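Local atomic coordinates of glyoxylate-induced Protein (Pseudomonas aeruginosa, PDB entry 1SQ4), a protein that is of unknown function but, as a two-domain cupin with two beta barrels, may act as a ureidoglycine aminohydrolase. Residues A[63-68]-A[239-244]; A[95-100]-A[217-222]; A[155-160]-A[180-185]. One frame throughout, in Å; residues are numbered along the deposited sequence.

Interaction 1. Residues A[63-68]-A[239-244]; sequences GFAETF and FMWLRA
Gly-63, Phe-64 and Ala-65 turn past Trp-241 and Arg-243 of strand 239-244 without joining it as a strand, the closest pair of CA atoms, Phe-64 CA and Arg-243 CA, lying 8.1 Å apart. The turn is an inverse gamma turn centred on Phe-64, closed by a weak bond from Ala-65 N to Gly-63 O (2.8 Å). It aims the CB of Ala-65 at the indole of Trp-241, whose six-membered ring supplies the touching atom: Ala-65 CB is 4.1 Å from Trp-241 CZ2 and comes in obliquely. Phe-64 O lies near the indole plane, at its edge, 4.3 Å from the same CZ2. Trp-241 reaches the turn because its CG is anti to the backbone N (chi1 174°), which carries the ring off the strand. In this bicupin, strand 239-244 belongs to the large antiparallel sheet of the C-terminal cupin barrel, while 63-68 links strands 52-57 and 69-76 of the N-terminal sheet, so the contact bridges the two halves of the chain. Arg-243 bends back toward the start of the turn. The edge of its guanidinium faces Gly-63 N, 4.5 Å from NH1, a proximity without a bond. NH1 instead donates to Ser-62 O, one residue earlier, so the charged end is tied chiefly there, with a weaker bond from NH2 to Glu-28 O. Beyond the contact, the Phe-64 ring takes part in a cation-pi interaction with Arg-59 of a neighbouring subunit, and Glu-66 makes backbone hydrogen bonds to another subunit.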
loop_
_atom_site.group_PDB
_atom_site.type_symbol
_atom_site.label_atom_id
_atom_site.label_comp_id
_atom_site.label_asym_id
_atom_site.label_seq_id
_atom_site.Cartn_x
_atom_site.Cartn_y
_atom_site.Cartn_z
ATOM N N GLY A 63 -9.219 13.265 14.977
ATOM C CA GLY A 63 -10.657 13.105 14.967
ATOM C C GLY A 63 -11.323 13.104 16.325
ATOM O O GLY A 63 -10.913 13.828 17.227
ATOM N N PHE A 64 -12.362 12.287 16.467
ATOM C CA PHE A 64 -13.109 12.212 17.712
ATOM C C PHE A 64 -12.333 11.467 18.786
ATOM O O PHE A 64 -12.596 10.297 19.068
ATOM C CB PHE A 64 -14.470 11.547 17.466
ATOM C CG PHE A 64 -15.467 11.747 18.588
ATOM C CD1 PHE A 64 -15.445 10.935 19.717
ATOM C CD2 PHE A 64 -16.435 12.750 18.504
ATOM C CE1 PHE A 64 -16.374 11.112 20.741
ATOM C CE2 PHE A 64 -17.370 12.934 19.526
ATOM C CZ PHE A 64 -17.337 12.115 20.645
ATOM N N ALA A 65 -11.379 12.172 19.387
ATOM C CA ALA A 65 -10.539 11.613 20.435
ATOM C C ALA A 65 -10.164 12.663 21.472
ATOM O O ALA A 65 -9.011 12.753 21.895
ATOM C CB ALA A 65 -9.283 11.020 19.826
ATOM N N GLU A 66 -11.144 13.459 21.881
ATOM C CA GLU A 66 -10.904 14.479 22.879
ATOM C C GLU A 66 -11.888 14.302 24.013
ATOM O O GLU A 66 -12.107 15.209 24.796
ATOM C CB GLU A 66 -11.074 15.857 22.268
ATOM C CG GLU A 66 -10.306 16.068 20.987
ATOM C CD GLU A 66 -10.555 17.443 20.417
ATOM O OE1 GLU A 66 -10.131 18.433 21.062
ATOM O OE2 GLU A 66 -11.190 17.535 19.339
ATOM N N THR A 67 -12.491 13.126 24.105
ATOM C CA THR A 67 -13.453 12.884 25.169
ATOM C C THR A 67 -12.746 12.611 26.485
ATOM O O THR A 67 -13.108 13.158 27.524
ATOM C CB THR A 67 -14.356 11.685 24.864
ATOM O OG1 THR A 67 -15.116 11.948 23.682
ATOM C CG2 THR A 67 -15.294 11.432 26.022
ATOM N N PHE A 68 -11.733 11.760 26.442
ATOM C CA PHE A 68 -11.011 11.407 27.651
ATOM C C PHE A 68 -9.597 11.945 27.668
ATOM O O PHE A 68 -9.031 12.318 26.640
ATOM C CB PHE A 68 -10.955 9.880 27.807
ATOM C CG PHE A 68 -12.262 9.251 28.195
ATOM C CD1 PHE A 68 -12.796 9.441 29.469
ATOM C CD2 PHE A 68 -12.941 8.432 27.305
ATOM C CE1 PHE A 68 -13.993 8.819 29.852
ATOM C CE2 PHE A 68 -14.133 7.807 27.676
ATOM C CZ PHE A 68 -14.662 8.000 28.957
ATOM N N PHE A 239 -0.353 0.875 25.403
ATOM C CA PHE A 239 -1.666 1.484 25.317
ATOM C C PHE A 239 -2.219 1.311 23.901
ATOM O O PHE A 239 -1.504 1.523 22.920
ATOM C CB PHE A 239 -1.566 2.976 25.648
ATOM C CG PHE A 239 -2.880 3.691 25.598
ATOM C CD1 PHE A 239 -3.849 3.444 26.558
ATOM C CD2 PHE A 239 -3.178 4.556 24.555
ATOM C CE1 PHE A 239 -5.091 4.036 26.484
ATOM C CE2 PHE A 239 -4.426 5.155 24.473
ATOM C CZ PHE A 239 -5.386 4.890 25.442
HETATM N N MSE A 240 -3.486 0.913 23.800
HETATM C CA MSE A 240 -4.143 0.737 22.507
HETATM C C MSE A 240 -5.358 1.634 22.460
HETATM O O MSE A 240 -6.133 1.670 23.411
HETATM C CB MSE A 240 -4.606 -0.711 22.309
HETATM C CG MSE A 240 -3.508 -1.765 22.382
HETATM SE SE MSE A 240 -4.231 -3.573 22.368
HETATM C CE MSE A 240 -5.144 -3.590 24.052
ATOM N N TRP A 241 -5.525 2.355 21.361
ATOM C CA TRP A 241 -6.675 3.230 21.197
ATOM C C TRP A 241 -7.522 2.752 20.040
ATOM O O TRP A 241 -7.017 2.590 18.932
ATOM C CB TRP A 241 -6.240 4.664 20.929
ATOM C CG TRP A 241 -7.398 5.546 20.611
ATOM C CD1 TRP A 241 -7.796 5.960 19.385
ATOM C CD2 TRP A 241 -8.367 6.047 21.540
ATOM N NE1 TRP A 241 -8.957 6.691 19.483
ATOM C CE2 TRP A 241 -9.326 6.763 20.797
ATOM C CE3 TRP A 241 -8.508 5.965 22.930
ATOM C CZ2 TRP A 241 -10.419 7.380 21.390
ATOM C CZ3 TRP A 241 -9.592 6.576 23.523
ATOM C CH2 TRP A 241 -10.531 7.282 22.754
ATOM N N LEU A 242 -8.811 2.544 20.298
ATOM C CA LEU A 242 -9.748 2.080 19.278
ATOM C C LEU A 242 -10.717 3.169 18.818
ATOM O O LEU A 242 -11.296 3.873 19.642
ATOM C CB LEU A 242 -10.527 0.882 19.799
ATOM C CG LEU A 242 -9.719 -0.416 19.796
ATOM C CD1 LEU A 242 -9.339 -0.835 21.195
ATOM C CD2 LEU A 242 -10.568 -1.495 19.129
ATOM N N ARG A 243 -10.895 3.278 17.497
ATOM C CA ARG A 243 -11.748 4.287 16.861
ATOM C C ARG A 243 -13.254 4.091 16.929
ATOM O O ARG A 243 -13.995 5.052 17.194
ATOM C CB ARG A 243 -11.366 4.463 15.383
ATOM C CG ARG A 243 -10.460 5.652 15.079
ATOM C CD ARG A 243 -11.187 6.806 14.376
ATOM N NE ARG A 243 -10.327 7.979 14.239
ATOM C CZ ARG A 243 -9.236 8.014 13.480
ATOM N NH1 ARG A 243 -8.495 9.117 13.413
ATOM N NH2 ARG A 243 -8.897 6.945 12.773
ATOM N N ALA A 244 -13.712 2.877 16.666
ATOM C CA ALA A 244 -15.143 2.568 16.682
ATOM C C ALA A 244 -15.375 1.425 15.723
ATOM O O ALA A 244 -14.877 1.428 14.596
ATOM C CB ALA A 244 -15.987 3.762 16.261
#

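Interaction 2. Residues A[95-100]-A[217-222]; sequences FVVEGE and YVLEGK
Leu-219 meets Phe-95 and Val-97 with both its methyl groups. Leu-219 CD1 lies 3.4 Å from Phe-95 CE2 and also touches CZ, approaching the ring obliquely, while CD2 is 4.0 Å from the same Phe-95 CE2. This second methyl also packs on Val-97, with Leu-219 CD2 and Val-97 CG1 4.2 Å apart. The leucine and the phenylalanine reach head-on from their two strands, while Val-97 comes in at a slant to Leu-219. With Phe-95 CG anti to the backbone N (chi1 -178°), the ring extends out from its strand toward the leucine. All three residues are buried, and the backbones stay apart, Val-97 CA lying 8.5 Å from Leu-219 CA.

Polar bonds flank this apolar patch. Glu-98 forms a salt bridge through OE1 with Arg-137 and accepts there from His-10 as well; Glu-220 bonds to Ser-5. An edge-to-face pair of Tyr-217 with His-139 adds an aromatic link between the two halves.

In the backbone, Val-97 and Glu-98 both face Arg-137, and Leu-219 and Glu-220 both face Arg-259, giving two classic beta bulges at matching places. Each is followed by a glycine, Gly-99 or Gly-221, with positive phi. Such paired strand ends, each running into Glu-Gly, are consistent with the close of the first conserved cupin motif, repeated in the two barrels of a bicupin.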
loop_
_atom_site.group_PDB
_atom_site.type_symbol
_atom_site.label_atom_id
_atom_site.label_comp_id
_atom_site.label_asym_id
_atom_site.label_seq_id
_atom_site.Cartn_x
_atom_site.Cartn_y
_atom_site.Cartn_z
ATOM N N PHE A 95 -6.409 5.586 39.912
ATOM C CA PHE A 95 -6.055 4.186 40.038
ATOM C C PHE A 95 -4.575 4.041 40.329
ATOM O O PHE A 95 -3.744 4.138 39.423
ATOM C CB PHE A 95 -6.384 3.451 38.744
ATOM C CG PHE A 95 -6.084 1.992 38.795
ATOM C CD1 PHE A 95 -6.830 1.153 39.613
ATOM C CD2 PHE A 95 -5.026 1.461 38.065
ATOM C CE1 PHE A 95 -6.528 -0.192 39.698
ATOM C CE2 PHE A 95 -4.720 0.110 38.146
ATOM C CZ PHE A 95 -5.466 -0.720 38.965
ATOM N N VAL A 96 -4.238 3.783 41.585
ATOM C CA VAL A 96 -2.837 3.656 41.950
ATOM C C VAL A 96 -2.233 2.320 41.536
ATOM O O VAL A 96 -2.812 1.262 41.771
ATOM C CB VAL A 96 -2.652 3.877 43.456
ATOM C CG1 VAL A 96 -3.593 2.984 44.203
ATOM C CG2 VAL A 96 -1.209 3.603 43.856
ATOM N N VAL A 97 -1.060 2.388 40.913
ATOM C CA VAL A 97 -0.372 1.190 40.456
ATOM C C VAL A 97 0.907 0.896 41.232
ATOM O O VAL A 97 1.417 -0.222 41.194
ATOM C CB VAL A 97 -0.027 1.274 38.955
ATOM C CG1 VAL A 97 -1.297 1.282 38.138
ATOM C CG2 VAL A 97 0.794 2.514 38.676
ATOM N N GLU A 98 1.435 1.887 41.936
ATOM C CA GLU A 98 2.647 1.661 42.702
ATOM C C GLU A 98 2.740 2.691 43.789
ATOM O O GLU A 98 2.504 3.876 43.553
ATOM C CB GLU A 98 3.866 1.762 41.806
ATOM C CG GLU A 98 5.133 1.215 42.400
ATOM C CD GLU A 98 6.264 1.303 41.412
ATOM O OE1 GLU A 98 6.928 2.357 41.370
ATOM O OE2 GLU A 98 6.467 0.333 40.648
ATOM N N GLY A 99 3.082 2.226 44.987
ATOM C CA GLY A 99 3.196 3.118 46.126
ATOM C C GLY A 99 1.874 3.314 46.848
ATOM O O GLY A 99 0.900 2.602 46.598
ATOM N N GLU A 100 1.846 4.283 47.755
ATOM C CA GLU A 100 0.640 4.578 48.512
ATOM C C GLU A 100 0.262 6.045 48.346
ATOM O O GLU A 100 1.079 6.936 48.568
ATOM C CB GLU A 100 0.857 4.274 49.990
ATOM C CG GLU A 100 -0.336 4.582 50.883
ATOM C CD GLU A 100 0.067 4.707 52.349
ATOM O OE1 GLU A 100 0.905 3.886 52.802
ATOM O OE2 GLU A 100 -0.458 5.615 53.042
ATOM N N TYR A 217 -5.299 0.092 28.434
ATOM C CA TYR A 217 -3.945 0.218 28.971
ATOM C C TYR A 217 -3.578 -1.100 29.638
ATOM O O TYR A 217 -4.139 -1.457 30.668
ATOM C CB TYR A 217 -3.855 1.364 29.988
ATOM C CG TYR A 217 -2.461 1.569 30.539
ATOM C CD1 TYR A 217 -1.932 0.703 31.484
ATOM C CD2 TYR A 217 -1.649 2.601 30.066
ATOM C CE1 TYR A 217 -0.631 0.848 31.945
ATOM C CE2 TYR A 217 -0.339 2.758 30.526
ATOM C CZ TYR A 217 0.159 1.871 31.468
ATOM O OH TYR A 217 1.442 2.018 31.943
ATOM N N VAL A 218 -2.634 -1.823 29.057
ATOM C CA VAL A 218 -2.262 -3.108 29.623
ATOM C C VAL A 218 -1.576 -2.950 30.975
ATOM O O VAL A 218 -0.488 -2.392 31.069
ATOM C CB VAL A 218 -1.342 -3.883 28.663
ATOM C CG1 VAL A 218 -1.134 -5.295 29.171
ATOM C CG2 VAL A 218 -1.952 -3.897 27.272
ATOM N N LEU A 219 -2.227 -3.450 32.019
ATOM C CA LEU A 219 -1.685 -3.376 33.364
ATOM C C LEU A 219 -0.741 -4.533 33.667
ATOM O O LEU A 219 0.242 -4.373 34.390
ATOM C CB LEU A 219 -2.808 -3.379 34.411
ATOM C CG LEU A 219 -3.622 -2.095 34.579
ATOM C CD1 LEU A 219 -4.625 -2.258 35.701
ATOM C CD2 LEU A 219 -2.682 -0.930 34.859
ATOM N N GLU A 220 -1.034 -5.697 33.109
ATOM C CA GLU A 220 -0.224 -6.864 33.369
ATOM C C GLU A 220 -0.318 -7.909 32.289
ATOM O O GLU A 220 -1.374 -8.104 31.690
ATOM C CB GLU A 220 -0.662 -7.472 34.688
ATOM C CG GLU A 220 -0.115 -8.833 34.970
ATOM C CD GLU A 220 -0.727 -9.422 36.214
ATOM O OE1 GLU A 220 -1.972 -9.335 36.350
ATOM O OE2 GLU A 220 0.025 -9.972 37.056
ATOM N N GLY A 221 0.794 -8.591 32.052
ATOM C CA GLY A 221 0.808 -9.645 31.064
ATOM C C GLY A 221 1.236 -9.251 29.671
ATOM O O GLY A 221 1.672 -8.133 29.400
ATOM N N LYS A 222 1.109 -10.216 28.778
ATOM C CA LYS A 222 1.462 -10.046 27.388
ATOM C C LYS A 222 0.453 -10.864 26.601
ATOM O O LYS A 222 -0.173 -11.784 27.137
ATOM C CB LYS A 222 2.889 -10.562 27.130
ATOM C CG LYS A 222 3.965 -9.890 27.985
ATOM C CD LYS A 222 5.348 -9.789 27.296
ATOM C CE LYS A 222 6.051 -11.138 27.099
ATOM N NZ LYS A 222 5.407 -12.005 26.059
#

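Interaction 3. Residues A[155-160]-A[180-185]; sequences EAFVTN and RFVDMS. With SCN (thiocyanate ion), chain D.
Arg-180 NH2 donates to the nitrogen of a thiocyanate ion, SCN N, at 3.0 Å and 147°, at the start of loop 180-185, whose next residue, Phe-181, packs against Phe-157 and Thr-159. That anion, probably from the crystallisation liquor, lies at the edge of the guanidinium near its plane, and Met-184 SE sits 3.6 Å above one guanidinium face, nearer its margin than its middle.

Phe-157 and Phe-181 carry most of the contact between the segments. Phe-157 CZ approaches the backbone carbonyl Phe-181 O (3.5 Å) and the methyl Val-182 CG2 (3.9 Å), both oblique to the ring, and the Phe-157 and Val-182 side chains meet at about a right angle. The ring gets there with CG between the backbone N and the carbonyl carbon (chi1 61°). Alongside, Thr-159 CG2 touches the edge of the Phe-181 ring at CD1, 4.2 Å away. The same Phe-181 ring stacks on Tyr-117, which pairs by backbone with Thr-159.

Strand 157-160 edges the N-terminal cupin sheet and the loop follows strand 176-179 of the C-terminal one. The touching atoms of the two segments meet by van der Waals packing of ring, methyl and carbonyl, while a salt bridge from Glu-155 to Arg-188, further along the same loop, adds a charged tie; loop and edge strand are probably held together by both.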
loop_
_atom_site.group_PDB
_atom_site.type_symbol
_atom_site.label_atom_id
_atom_site.label_comp_id
_atom_site.label_asym_id
_atom_site.label_seq_id
_atom_site.Cartn_x
_atom_site.Cartn_y
_atom_site.Cartn_z
ATOM N N GLU A 155 -22.204 9.618 43.045
ATOM C CA GLU A 155 -21.533 9.817 44.328
ATOM C C GLU A 155 -20.167 9.162 44.317
ATOM O O GLU A 155 -19.981 8.111 43.713
ATOM C CB GLU A 155 -22.387 9.257 45.470
ATOM C CG GLU A 155 -23.472 10.229 45.950
ATOM C CD GLU A 155 -24.618 9.530 46.662
ATOM O OE1 GLU A 155 -25.169 8.552 46.096
ATOM O OE2 GLU A 155 -24.984 9.964 47.779
ATOM N N ALA A 156 -19.214 9.813 44.975
ATOM C CA ALA A 156 -17.849 9.322 45.063
ATOM C C ALA A 156 -17.786 8.023 45.834
ATOM O O ALA A 156 -18.756 7.598 46.451
ATOM C CB ALA A 156 -16.973 10.344 45.744
ATOM N N PHE A 157 -16.626 7.386 45.777
ATOM C CA PHE A 157 -16.398 6.150 46.487
ATOM C C PHE A 157 -14.967 5.712 46.229
ATOM O O PHE A 157 -14.354 6.111 45.238
ATOM C CB PHE A 157 -17.421 5.090 46.054
ATOM C CG PHE A 157 -17.367 4.735 44.603
ATOM C CD1 PHE A 157 -16.440 3.813 44.145
ATOM C CD2 PHE A 157 -18.230 5.332 43.691
ATOM C CE1 PHE A 157 -16.370 3.481 42.807
ATOM C CE2 PHE A 157 -18.172 5.009 42.341
ATOM C CZ PHE A 157 -17.236 4.083 41.901
ATOM N N VAL A 158 -14.427 4.934 47.160
ATOM C CA VAL A 158 -13.061 4.435 47.081
ATOM C C VAL A 158 -13.093 2.947 47.414
ATOM O O VAL A 158 -13.910 2.496 48.228
ATOM C CB VAL A 158 -12.143 5.158 48.089
ATOM C CG1 VAL A 158 -10.702 4.686 47.933
ATOM C CG2 VAL A 158 -12.237 6.660 47.888
ATOM N N THR A 159 -12.199 2.191 46.784
ATOM C CA THR A 159 -12.138 0.759 46.982
ATOM C C THR A 159 -10.884 0.234 46.289
ATOM O O THR A 159 -10.068 1.024 45.817
ATOM C CB THR A 159 -13.406 0.091 46.390
ATOM O OG1 THR A 159 -13.360 -1.328 46.593
ATOM C CG2 THR A 159 -13.519 0.397 44.904
ATOM N N ASN A 160 -10.724 -1.086 46.243
ATOM C CA ASN A 160 -9.568 -1.692 45.594
ATOM C C ASN A 160 -10.060 -2.844 44.711
ATOM O O ASN A 160 -10.856 -3.676 45.139
ATOM C CB ASN A 160 -8.558 -2.173 46.653
ATOM C CG ASN A 160 -7.220 -2.604 46.049
ATOM O OD1 ASN A 160 -7.157 -3.570 45.289
ATOM N ND2 ASN A 160 -6.147 -1.882 46.386
ATOM N N ARG A 180 -15.870 -4.598 37.379
ATOM C CA ARG A 180 -16.552 -3.310 37.282
ATOM C C ARG A 180 -16.669 -2.627 38.632
ATOM O O ARG A 180 -16.670 -3.282 39.676
ATOM C CB ARG A 180 -17.937 -3.521 36.679
ATOM C CG ARG A 180 -17.882 -4.155 35.310
ATOM C CD ARG A 180 -19.247 -4.585 34.826
ATOM N NE ARG A 180 -19.158 -5.169 33.490
ATOM C CZ ARG A 180 -20.117 -5.887 32.920
ATOM N NH1 ARG A 180 -21.254 -6.115 33.566
ATOM N NH2 ARG A 180 -19.936 -6.384 31.705
ATOM N N PHE A 181 -16.788 -1.306 38.608
ATOM C CA PHE A 181 -16.869 -0.537 39.838
ATOM C C PHE A 181 -18.175 0.222 39.955
ATOM O O PHE A 181 -18.394 0.971 40.908
ATOM C CB PHE A 181 -15.706 0.445 39.885
ATOM C CG PHE A 181 -14.375 -0.204 39.697
ATOM C CD1 PHE A 181 -13.571 -0.497 40.794
ATOM C CD2 PHE A 181 -13.940 -0.565 38.425
ATOM C CE1 PHE A 181 -12.353 -1.138 40.633
ATOM C CE2 PHE A 181 -12.725 -1.207 38.250
ATOM C CZ PHE A 181 -11.926 -1.497 39.357
ATOM N N VAL A 182 -19.044 0.014 38.979
ATOM C CA VAL A 182 -20.324 0.686 38.954
ATOM C C VAL A 182 -21.399 -0.215 38.379
ATOM O O VAL A 182 -21.151 -0.987 37.462
ATOM C CB VAL A 182 -20.248 1.964 38.111
ATOM C CG1 VAL A 182 -21.635 2.425 37.730
ATOM C CG2 VAL A 182 -19.543 3.050 38.900
ATOM N N ASP A 183 -22.600 -0.106 38.927
ATOM C CA ASP A 183 -23.705 -0.907 38.461
ATOM C C ASP A 183 -24.093 -0.477 37.053
ATOM O O ASP A 183 -24.371 0.696 36.806
ATOM C CB ASP A 183 -24.894 -0.745 39.391
ATOM C CG ASP A 183 -25.889 -1.850 39.230
ATOM O OD1 ASP A 183 -26.322 -2.094 38.082
ATOM O OD2 ASP A 183 -26.239 -2.484 40.253
HETATM N N MSE A 184 -24.118 -1.441 36.139
HETATM C CA MSE A 184 -24.462 -1.189 34.748
HETATM C C MSE A 184 -25.770 -0.458 34.585
HETATM O O MSE A 184 -26.051 0.097 33.529
HETATM C CB MSE A 184 -24.554 -2.506 33.988
HETATM C CG MSE A 184 -23.266 -3.292 33.965
HETATM SE SE MSE A 184 -21.968 -2.577 32.720
HETATM C CE MSE A 184 -20.802 -1.650 33.982
ATOM N N SER A 185 -26.583 -0.464 35.622
ATOM C CA SER A 185 -27.876 0.184 35.524
ATOM C C SER A 185 -27.881 1.581 36.113
ATOM O O SER A 185 -28.847 2.322 35.936
ATOM C CB SER A 185 -28.934 -0.672 36.217
ATOM O OG SER A 185 -28.661 -0.781 37.602
HETATM S S SCN D . -15.504 -3.625 29.840
HETATM C C SCN D . -16.998 -4.421 29.863
HETATM N N SCN D . -17.984 -4.983 29.874
#

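How the interactions relate
Starting from the N terminus, the chain passes 63-68 in the loop between the first two strands of the N-terminal sheet, then 95-100 at the end of a strand of that sheet, then its edge strand at 155-160. After entering the C-terminal half, 180-185 closes the short loop of interaction 3, 217-222 closes interaction 2 around it, and 239-244 closes interaction 1 outermost. The three are nested like brackets and none cross. Each ties the N-terminal barrel to the C-terminal one. Interactions 1 and 2 touch through Phe-239 and Tyr-217, on neighbouring strands, while interaction 3 stays about 6 Å from interaction 2 and 12 Å from interaction 1 between nearest atoms.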